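Local coordinates for thioredoxin (Bacillus cereus, PDB 4EUY), which is of unknown function but carries a thioredoxin-type CxxC disulfide, so it probably takes part in thiol-disulfide exchange, at residues Gln19-Cys33 with Phe70-Ile84. Residues are numbered along the deposited sequence; the frame is centred on the assembly and turned at random.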
loop_
_atom_site.group_PDB
_atom_site.type_symbol
_atom_site.label_atom_id
_atom_site.label_comp_id
_atom_site.label_asym_id
_atom_site.label_seq_id
_atom_site.Cartn_x
_atom_site.Cartn_y
_atom_site.Cartn_z
ATOM N N GLN A 19 6.501 1.977 -12.365
ATOM C CA GLN A 19 5.119 1.609 -12.686
ATOM C C GLN A 19 4.126 1.652 -11.523
ATOM O O GLN A 19 3.932 2.687 -10.900
ATOM C CB GLN A 19 5.091 0.227 -13.306
ATOM C CG GLN A 19 3.695 -0.245 -13.639
ATOM C CD GLN A 19 3.559 -0.668 -15.084
ATOM O OE1 GLN A 19 4.551 -0.917 -15.768
ATOM N NE2 GLN A 19 2.325 -0.753 -15.556
ATOM N N LEU A 20 3.484 0.531 -11.207
ATOM C CA LEU A 20 2.508 0.494 -10.114
ATOM C C LEU A 20 3.048 0.041 -8.785
ATOM O O LEU A 20 3.582 -1.043 -8.683
ATOM C CB LEU A 20 1.407 -0.440 -10.561
ATOM C CG LEU A 20 0.021 -0.369 -9.960
ATOM C CD1 LEU A 20 -0.461 1.054 -9.839
ATOM C CD2 LEU A 20 -0.951 -1.197 -10.755
ATOM N N VAL A 21 2.859 0.873 -7.774
ATOM C CA VAL A 21 3.492 0.697 -6.461
ATOM C C VAL A 21 2.563 1.034 -5.326
ATOM O O VAL A 21 1.788 1.952 -5.414
ATOM C CB VAL A 21 4.612 1.705 -6.302
ATOM C CG1 VAL A 21 5.221 1.634 -4.902
ATOM C CG2 VAL A 21 5.622 1.469 -7.399
ATOM N N LEU A 22 2.689 0.317 -4.239
ATOM C CA LEU A 22 1.722 0.411 -3.195
ATOM C C LEU A 22 2.482 0.692 -1.900
ATOM O O LEU A 22 3.409 -0.055 -1.547
ATOM C CB LEU A 22 0.932 -0.910 -3.126
ATOM C CG LEU A 22 -0.024 -0.982 -1.936
ATOM C CD1 LEU A 22 -0.856 -2.247 -1.974
ATOM C CD2 LEU A 22 0.764 -0.926 -0.640
ATOM N N LEU A 23 2.116 1.763 -1.195
ATOM C CA LEU A 23 2.740 2.027 0.106
ATOM C C LEU A 23 1.839 1.571 1.167
ATOM O O LEU A 23 0.633 1.885 1.154
ATOM C CB LEU A 23 2.968 3.486 0.348
ATOM C CG LEU A 23 4.355 3.881 -0.102
ATOM C CD1 LEU A 23 4.489 3.579 -1.591
ATOM C CD2 LEU A 23 4.504 5.362 0.204
ATOM N N PHE A 24 2.414 0.806 2.075
ATOM C CA PHE A 24 1.694 0.377 3.243
ATOM C C PHE A 24 2.389 1.068 4.409
ATOM O O PHE A 24 3.609 0.836 4.696
ATOM C CB PHE A 24 1.729 -1.142 3.401
ATOM C CG PHE A 24 0.834 -1.639 4.491
ATOM C CD1 PHE A 24 -0.400 -2.180 4.202
ATOM C CD2 PHE A 24 1.204 -1.515 5.813
ATOM C CE1 PHE A 24 -1.249 -2.602 5.220
ATOM C CE2 PHE A 24 0.371 -1.957 6.836
ATOM C CZ PHE A 24 -0.865 -2.491 6.545
ATOM N N ILE A 25 1.629 1.918 5.081
ATOM C CA ILE A 25 2.210 2.717 6.160
ATOM C C ILE A 25 1.627 2.323 7.472
ATOM O O ILE A 25 0.387 2.200 7.602
ATOM C CB ILE A 25 1.958 4.218 5.952
ATOM C CG1 ILE A 25 2.425 4.609 4.517
ATOM C CG2 ILE A 25 2.663 5.005 7.044
ATOM C CD1 ILE A 25 2.438 6.095 4.261
ATOM N N LYS A 26 2.507 2.104 8.442
ATOM C CA LYS A 26 2.039 1.636 9.738
ATOM C C LYS A 26 2.824 2.225 10.846
ATOM O O LYS A 26 3.824 2.912 10.638
ATOM C CB LYS A 26 2.069 0.114 9.843
ATOM C CG LYS A 26 3.274 -0.554 9.189
ATOM C CD LYS A 26 3.392 -2.014 9.632
ATOM C CE LYS A 26 4.486 -2.768 8.873
ATOM N NZ LYS A 26 4.693 -4.143 9.437
ATOM N N THR A 27 2.333 1.955 12.046
ATOM C CA THR A 27 2.881 2.485 13.239
ATOM C C THR A 27 3.347 1.342 14.085
ATOM O O THR A 27 2.854 0.226 13.956
ATOM C CB THR A 27 1.797 3.301 13.908
ATOM O OG1 THR A 27 1.760 4.561 13.240
ATOM C CG2 THR A 27 2.056 3.513 15.469
ATOM N N GLU A 28 4.282 1.641 14.979
ATOM C CA GLU A 28 4.929 0.632 15.815
ATOM C C GLU A 28 4.031 -0.192 16.739
ATOM O O GLU A 28 4.234 -1.401 16.855
ATOM C CB GLU A 28 6.074 1.270 16.603
ATOM C CG GLU A 28 7.188 1.751 15.675
ATOM C CD GLU A 28 8.552 1.777 16.337
ATOM O OE1 GLU A 28 8.684 2.452 17.385
ATOM O OE2 GLU A 28 9.485 1.132 15.798
ATOM N N ASN A 29 3.049 0.415 17.392
ATOM C CA ASN A 29 2.115 -0.398 18.184
ATOM C C ASN A 29 0.701 -0.272 17.645
ATOM O O ASN A 29 0.000 0.699 17.941
ATOM C CB ASN A 29 2.211 -0.031 19.661
ATOM C CG ASN A 29 3.598 -0.308 20.231
ATOM O OD1 ASN A 29 4.328 -1.179 19.732
ATOM N ND2 ASN A 29 3.972 0.432 21.275
ATOM N N CYS A 30 0.303 -1.258 16.831
ATOM C CA CYS A 30 -0.943 -1.199 16.043
ATOM C C CYS A 30 -1.343 -2.602 15.588
ATOM O O CYS A 30 -0.712 -3.197 14.697
ATOM C CB CYS A 30 -0.760 -0.259 14.858
ATOM S SG CYS A 30 -2.073 -0.341 13.625
ATOM N N GLY A 31 -2.385 -3.136 16.229
ATOM C CA GLY A 31 -2.752 -4.548 16.078
ATOM C C GLY A 31 -3.298 -4.846 14.709
ATOM O O GLY A 31 -2.873 -5.798 14.041
ATOM N N VAL A 32 -4.252 -4.012 14.305
ATOM C CA VAL A 32 -4.811 -4.080 12.971
ATOM C C VAL A 32 -3.766 -4.002 11.898
ATOM O O VAL A 32 -3.871 -4.735 10.927
ATOM C CB VAL A 32 -5.779 -2.930 12.679
ATOM C CG1 VAL A 32 -7.131 -3.193 13.292
ATOM C CG2 VAL A 32 -5.182 -1.621 13.172
ATOM N N CYS A 33 -2.795 -3.111 12.029
ATOM C CA CYS A 33 -1.868 -2.888 10.917
ATOM C C CYS A 33 -1.380 -4.248 10.437
ATOM O O CYS A 33 -1.447 -4.601 9.251
ATOM C CB CYS A 33 -0.670 -2.036 11.339
ATOM S SG CYS A 33 -1.052 -0.301 11.772
ATOM N N PHE A 70 -2.095 9.372 14.952
ATOM C CA PHE A 70 -1.894 8.611 13.704
ATOM C C PHE A 70 -1.432 7.173 14.065
ATOM O O PHE A 70 -0.354 6.992 14.647
ATOM C CB PHE A 70 -0.954 9.187 12.632
ATOM C CG PHE A 70 -0.791 8.284 11.448
ATOM C CD1 PHE A 70 -1.839 8.107 10.539
ATOM C CD2 PHE A 70 0.378 7.561 11.254
ATOM C CE1 PHE A 70 -1.703 7.248 9.441
ATOM C CE2 PHE A 70 0.511 6.693 10.167
ATOM C CZ PHE A 70 -0.530 6.534 9.259
ATOM N N THR A 71 -2.249 6.170 13.715
ATOM C CA THR A 71 -1.883 4.746 13.858
ATOM C C THR A 71 -1.725 4.121 12.474
ATOM O O THR A 71 -0.695 3.519 12.143
ATOM C CB THR A 71 -2.954 3.954 14.631
ATOM O OG1 THR A 71 -4.265 4.304 14.151
ATOM C CG2 THR A 71 -2.855 4.236 16.137
ATOM N N GLY A 72 -2.755 4.309 11.657
ATOM C CA GLY A 72 -2.815 3.735 10.328
ATOM C C GLY A 72 -3.709 2.531 10.468
ATOM O O GLY A 72 -4.552 2.479 11.351
ATOM N N PRO A 73 -3.538 1.554 9.591
ATOM C CA PRO A 73 -2.619 1.600 8.474
ATOM C C PRO A 73 -3.146 2.443 7.370
ATOM O O PRO A 73 -4.325 2.772 7.332
ATOM C CB PRO A 73 -2.612 0.164 7.983
ATOM C CG PRO A 73 -3.971 -0.301 8.307
ATOM C CD PRO A 73 -4.192 0.250 9.681
ATOM N N THR A 74 -2.272 2.752 6.441
ATOM C CA THR A 74 -2.687 3.461 5.267
ATOM C C THR A 74 -2.077 2.805 4.080
ATOM O O THR A 74 -0.897 2.455 4.109
ATOM C CB THR A 74 -2.216 4.911 5.278
ATOM O OG1 THR A 74 -2.720 5.564 6.445
ATOM C CG2 THR A 74 -2.744 5.583 4.046
ATOM N N VAL A 75 -2.875 2.643 3.039
ATOM C CA VAL A 75 -2.361 2.134 1.803
ATOM C C VAL A 75 -2.522 3.197 0.771
ATOM O O VAL A 75 -3.578 3.825 0.690
ATOM C CB VAL A 75 -3.110 0.900 1.342
ATOM C CG1 VAL A 75 -2.678 0.517 -0.061
ATOM C CG2 VAL A 75 -2.810 -0.205 2.320
ATOM N N LEU A 76 -1.463 3.397 0.001
ATOM C CA LEU A 76 -1.503 4.320 -1.096
ATOM C C LEU A 76 -1.096 3.561 -2.289
ATOM O O LEU A 76 -0.198 2.695 -2.229
ATOM C CB LEU A 76 -0.492 5.434 -0.887
ATOM C CG LEU A 76 -0.814 6.202 0.379
ATOM C CD1 LEU A 76 0.022 7.452 0.454
ATOM C CD2 LEU A 76 -2.278 6.578 0.351
ATOM N N LEU A 77 -1.740 3.880 -3.387
ATOM C CA LEU A 77 -1.368 3.245 -4.605
ATOM C C LEU A 77 -0.938 4.334 -5.538
ATOM O O LEU A 77 -1.657 5.326 -5.704
ATOM C CB LEU A 77 -2.549 2.476 -5.157
ATOM C CG LEU A 77 -2.181 1.350 -6.104
ATOM C CD1 LEU A 77 -1.177 0.421 -5.442
ATOM C CD2 LEU A 77 -3.439 0.603 -6.483
ATOM N N PHE A 78 0.224 4.145 -6.151
ATOM C CA PHE A 78 0.767 5.099 -7.076
ATOM C C PHE A 78 0.935 4.505 -8.460
ATOM O O PHE A 78 1.447 3.379 -8.593
ATOM C CB PHE A 78 2.115 5.515 -6.572
ATOM C CG PHE A 78 2.053 6.373 -5.361
ATOM C CD1 PHE A 78 1.797 7.719 -5.473
ATOM C CD2 PHE A 78 2.240 5.848 -4.103
ATOM C CE1 PHE A 78 1.733 8.523 -4.343
ATOM C CE2 PHE A 78 2.180 6.654 -2.972
ATOM C CZ PHE A 78 1.940 7.992 -3.092
ATOM N N TYR A 79 0.511 5.238 -9.491
ATOM C CA TYR A 79 0.793 4.803 -10.846
ATOM C C TYR A 79 1.653 5.814 -11.502
ATOM O O TYR A 79 1.284 6.973 -11.565
ATOM C CB TYR A 79 -0.445 4.611 -11.697
ATOM C CG TYR A 79 -0.100 4.184 -13.113
ATOM C CD1 TYR A 79 0.665 3.045 -13.350
ATOM C CD2 TYR A 79 -0.535 4.928 -14.210
ATOM C CE1 TYR A 79 0.991 2.655 -14.635
ATOM C CE2 TYR A 79 -0.222 4.551 -15.515
ATOM C CZ TYR A 79 0.545 3.412 -15.726
ATOM O OH TYR A 79 0.859 3.031 -17.020
ATOM N N ASN A 80 2.794 5.354 -12.010
ATOM C CA ASN A 80 3.834 6.227 -12.530
ATOM C C ASN A 80 3.958 7.486 -11.665
ATOM O O ASN A 80 4.038 8.588 -12.169
ATOM C CB ASN A 80 3.556 6.583 -14.008
ATOM C CG ASN A 80 3.917 5.459 -14.964
ATOM O OD1 ASN A 80 3.369 4.362 -14.891
ATOM N ND2 ASN A 80 4.839 5.733 -15.874
ATOM N N GLY A 81 3.946 7.329 -10.350
ATOM C CA GLY A 81 4.114 8.484 -9.465
ATOM C C GLY A 81 2.829 9.193 -9.055
ATOM O O GLY A 81 2.792 9.830 -7.991
ATOM N N LYS A 82 1.785 9.104 -9.886
ATOM C CA LYS A 82 0.486 9.714 -9.570
ATOM C C LYS A 82 -0.205 8.844 -8.509
ATOM O O LYS A 82 -0.164 7.605 -8.614
ATOM C CB LYS A 82 -0.385 9.862 -10.839
ATOM N N GLU A 83 -0.790 9.482 -7.482
ATOM C CA GLU A 83 -1.520 8.757 -6.429
ATOM C C GLU A 83 -2.883 8.381 -6.948
ATOM O O GLU A 83 -3.690 9.248 -7.191
ATOM C CB GLU A 83 -1.730 9.607 -5.167
ATOM C CG GLU A 83 -2.595 8.911 -4.098
ATOM C CD GLU A 83 -2.991 9.809 -2.937
ATOM O OE1 GLU A 83 -2.109 10.411 -2.292
ATOM O OE2 GLU A 83 -4.193 9.898 -2.651
ATOM N N ILE A 84 -3.173 7.102 -7.088
ATOM C CA ILE A 84 -4.450 6.730 -7.695
ATOM C C ILE A 84 -5.476 6.266 -6.635
ATOM O O ILE A 84 -6.687 6.398 -6.832
ATOM C CB ILE A 84 -4.247 5.744 -8.880
ATOM C CG1 ILE A 84 -3.716 4.404 -8.398
ATOM C CG2 ILE A 84 -3.265 6.330 -9.890
ATOM C CD1 ILE A 84 -3.588 3.377 -9.493
#
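L76 O accepts a hydrogen bond from L23 N at 2.7 Å, N-H...O angle 151°, and also receives a CA-H...O contact from L22. L76 N returns a bond to L23 O, and the V21-F78 and I25-T74 pairs are bonded likewise, so strands 20-27 and 74-79 run antiparallel, their axes at 163°. On one face, V75 fits between two residues: its CG1 meets L22 CG at 3.6 Å while CG2 reaches F24 CD1. With F24 CG anti to the backbone N (chi1 -172°), the ring lies alongside P73, F24 CZ 3.5 Å from P73 CB. On the other face, both methyls of L23 touch the F78 ring, and I25 CG2 meets the F70 ring at its edge.

Past the last bridged pair, I25 with T74, T27 OG1 donates to T71 O at 2.9 Å, the donor tilted out of the carbonyl plane. The C30-C33 disulfide lies nearby, with C33 SG 3.8 Å from P73 N. P73 follows a cis peptide bond, an arrangement characteristic of the thioredoxin fold, where a cis-proline faces the CxxC motif.

These central strands lie between strands 50-57 and 82-88; L22 also packs on helices 31-45 and 93-101, and V75 on the latter.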